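Local coordinates for cupin domain protein (Microcystis aeruginosa DIANCHI905, PDB 5ZBF) that is a bicupin isomerase, binding iron(II) and 4-hydroxyphenylpyruvic acid, that probably acts in the biosynthesis of the Choi moiety of aeruginosins, at residues N118-T123 with L203-I208. Numbering follows the deposited sequence.
Sequences NQDKIT and LIKILI
In this bicupin, a salt bridge ties the loop that follows strand 112-119 to strand 201-208 of the second cupin, with Asp120 on the loop and Lys205 on the strand. Strands 126-131 and 135-142 lie between strands 112-119 and 201-208 in the antiparallel order, so the pair joins elements that are not neighbours in the strand order. The gap is wide: the CA atoms of Asp120 and Lys205 are 10.9 Å apart, and a single pair of residues spans it. Lys205 covers most of the distance. Its CG sits between the backbone N and the carbonyl carbon (chi1 59°), and from there the chain runs fully extended to NZ, which donates to Asp120 OD1 at 3.0 Å. Lys205 NZ meets OD1 on its syn side, 25° out of the carboxylate plane, and is 4.0 Å from Asp120 OD2. The lysine side chain also touches Glu157 of strand 156-161.

Asp120 also organises its own turn. With CG anti to the backbone N (chi1 -179°), OD2 accepts from the backbone N of Thr123, three residues on, in an Asx motif, while OD1 faces the lysine. The buried carboxylate thus has both oxygens engaged, and the Asp120 side chain also touches Met140 of strand 135-142. Were Asp120 replaced by alanine, the Lys205 ammonium would probably lose this carboxylate partner and Thr123 both of its bonds to OD2. The Thr123 hydroxyl, itself bonded to the backbone N of Leu125, adds a second grip on the carboxylate: the Thr123 N bond to Asp120 OD2 is 3.2 Å and comes from above the plane, whereas Thr123 OG1 donates to the anti lone pair of Asp120 OD2 at 2.7 Å.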
loop_
_atom_site.group_PDB
_atom_site.type_symbol
_atom_site.label_atom_id
_atom_site.label_comp_id
_atom_site.label_asym_id
_atom_site.label_seq_id
_atom_site.Cartn_x
_atom_site.Cartn_y
_atom_site.Cartn_z
ATOM N N ASN A 118 -4.170 -13.974 -9.523
ATOM C CA ASN A 118 -5.618 -13.979 -9.399
ATOM C C ASN A 118 -6.259 -13.173 -10.529
ATOM O O ASN A 118 -5.590 -12.817 -11.501
ATOM C CB ASN A 118 -6.025 -13.417 -8.029
ATOM C CG ASN A 118 -7.206 -14.155 -7.421
ATOM O OD1 ASN A 118 -8.306 -14.157 -7.975
ATOM N ND2 ASN A 118 -6.982 -14.783 -6.275
ATOM N N GLN A 119 -7.557 -12.905 -10.407
ATOM C CA GLN A 119 -8.260 -12.033 -11.338
ATOM C C GLN A 119 -8.978 -10.910 -10.585
ATOM O O GLN A 119 -9.651 -11.157 -9.589
ATOM C CB GLN A 119 -9.264 -12.836 -12.161
ATOM C CG GLN A 119 -9.749 -12.097 -13.391
ATOM C CD GLN A 119 -10.658 -12.943 -14.256
ATOM O OE1 GLN A 119 -10.242 -13.455 -15.294
ATOM N NE2 GLN A 119 -11.905 -13.103 -13.827
ATOM N N ASP A 120 -8.822 -9.679 -11.066
ATOM C CA ASP A 120 -9.502 -8.527 -10.475
ATOM C C ASP A 120 -10.986 -8.626 -10.789
ATOM O O ASP A 120 -11.358 -8.797 -11.945
ATOM C CB ASP A 120 -8.939 -7.222 -11.041
ATOM C CG ASP A 120 -9.589 -5.986 -10.432
ATOM O OD1 ASP A 120 -9.492 -5.804 -9.194
ATOM O OD2 ASP A 120 -10.186 -5.190 -11.196
ATOM N N LYS A 121 -11.825 -8.518 -9.763
ATOM C CA LYS A 121 -13.268 -8.692 -9.922
ATOM C C LYS A 121 -13.891 -7.728 -10.931
ATOM O O LYS A 121 -14.505 -8.155 -11.910
ATOM N N ILE A 122 -13.705 -6.431 -10.692
ATOM C CA ILE A 122 -14.390 -5.386 -11.458
ATOM C C ILE A 122 -13.980 -5.323 -12.932
ATOM O O ILE A 122 -14.831 -5.146 -13.805
ATOM C CB ILE A 122 -14.160 -3.997 -10.831
ATOM N N THR A 123 -12.681 -5.464 -13.200
ATOM C CA THR A 123 -12.144 -5.355 -14.560
ATOM C C THR A 123 -11.970 -6.695 -15.274
ATOM O O THR A 123 -11.852 -6.722 -16.497
ATOM C CB THR A 123 -10.751 -4.698 -14.559
ATOM O OG1 THR A 123 -9.829 -5.539 -13.860
ATOM C CG2 THR A 123 -10.791 -3.315 -13.922
ATOM N N LEU A 203 -0.475 -0.775 -10.997
ATOM C CA LEU A 203 -1.304 -0.170 -9.960
ATOM C C LEU A 203 -1.332 -1.079 -8.755
ATOM O O LEU A 203 -1.411 -2.296 -8.903
ATOM C CB LEU A 203 -2.728 0.061 -10.470
ATOM C CG LEU A 203 -3.704 0.686 -9.459
ATOM C CD1 LEU A 203 -4.644 1.681 -10.123
ATOM C CD2 LEU A 203 -4.482 -0.391 -8.724
ATOM N N ILE A 204 -1.229 -0.483 -7.563
ATOM C CA ILE A 204 -1.438 -1.205 -6.320
ATOM C C ILE A 204 -2.627 -0.569 -5.609
ATOM O O ILE A 204 -2.706 0.645 -5.463
ATOM C CB ILE A 204 -0.181 -1.147 -5.420
ATOM C CG1 ILE A 204 0.981 -1.889 -6.092
ATOM C CG2 ILE A 204 -0.465 -1.699 -4.017
ATOM C CD1 ILE A 204 2.313 -1.660 -5.405
ATOM N N LYS A 205 -3.570 -1.399 -5.177
ATOM C CA LYS A 205 -4.655 -0.902 -4.348
ATOM C C LYS A 205 -4.774 -1.734 -3.083
ATOM O O LYS A 205 -4.391 -2.901 -3.055
ATOM C CB LYS A 205 -5.972 -0.838 -5.121
ATOM C CG LYS A 205 -6.433 -2.149 -5.687
ATOM C CD LYS A 205 -7.707 -1.956 -6.487
ATOM C CE LYS A 205 -8.130 -3.273 -7.100
ATOM N NZ LYS A 205 -9.390 -3.155 -7.880
ATOM N N ILE A 206 -5.238 -1.078 -2.026
ATOM C CA ILE A 206 -5.480 -1.712 -0.743
ATOM C C ILE A 206 -6.931 -1.463 -0.373
ATOM O O ILE A 206 -7.380 -0.315 -0.311
ATOM C CB ILE A 206 -4.577 -1.134 0.360
ATOM C CG1 ILE A 206 -3.111 -1.133 -0.073
ATOM C CG2 ILE A 206 -4.756 -1.931 1.653
ATOM C CD1 ILE A 206 -2.615 0.210 -0.593
ATOM N N LEU A 207 -7.662 -2.554 -0.168
ATOM C CA LEU A 207 -9.039 -2.493 0.277
ATOM C C LEU A 207 -9.052 -2.690 1.778
ATOM O O LEU A 207 -8.431 -3.622 2.266
ATOM C CB LEU A 207 -9.858 -3.595 -0.394
ATOM C CG LEU A 207 -9.980 -3.546 -1.915
ATOM C CD1 LEU A 207 -10.874 -4.691 -2.361
ATOM C CD2 LEU A 207 -10.551 -2.219 -2.377
ATOM N N ILE A 208 -9.734 -1.805 2.501
ATOM C CA ILE A 208 -9.833 -1.907 3.957
ATOM C C ILE A 208 -11.121 -2.657 4.248
ATOM O O ILE A 208 -12.197 -2.189 3.888
ATOM C CB ILE A 208 -9.870 -0.522 4.644
ATOM C CG1 ILE A 208 -8.711 0.369 4.166
ATOM C CG2 ILE A 208 -9.847 -0.686 6.158
ATOM C CD1 ILE A 208 -7.335 -0.132 4.553
#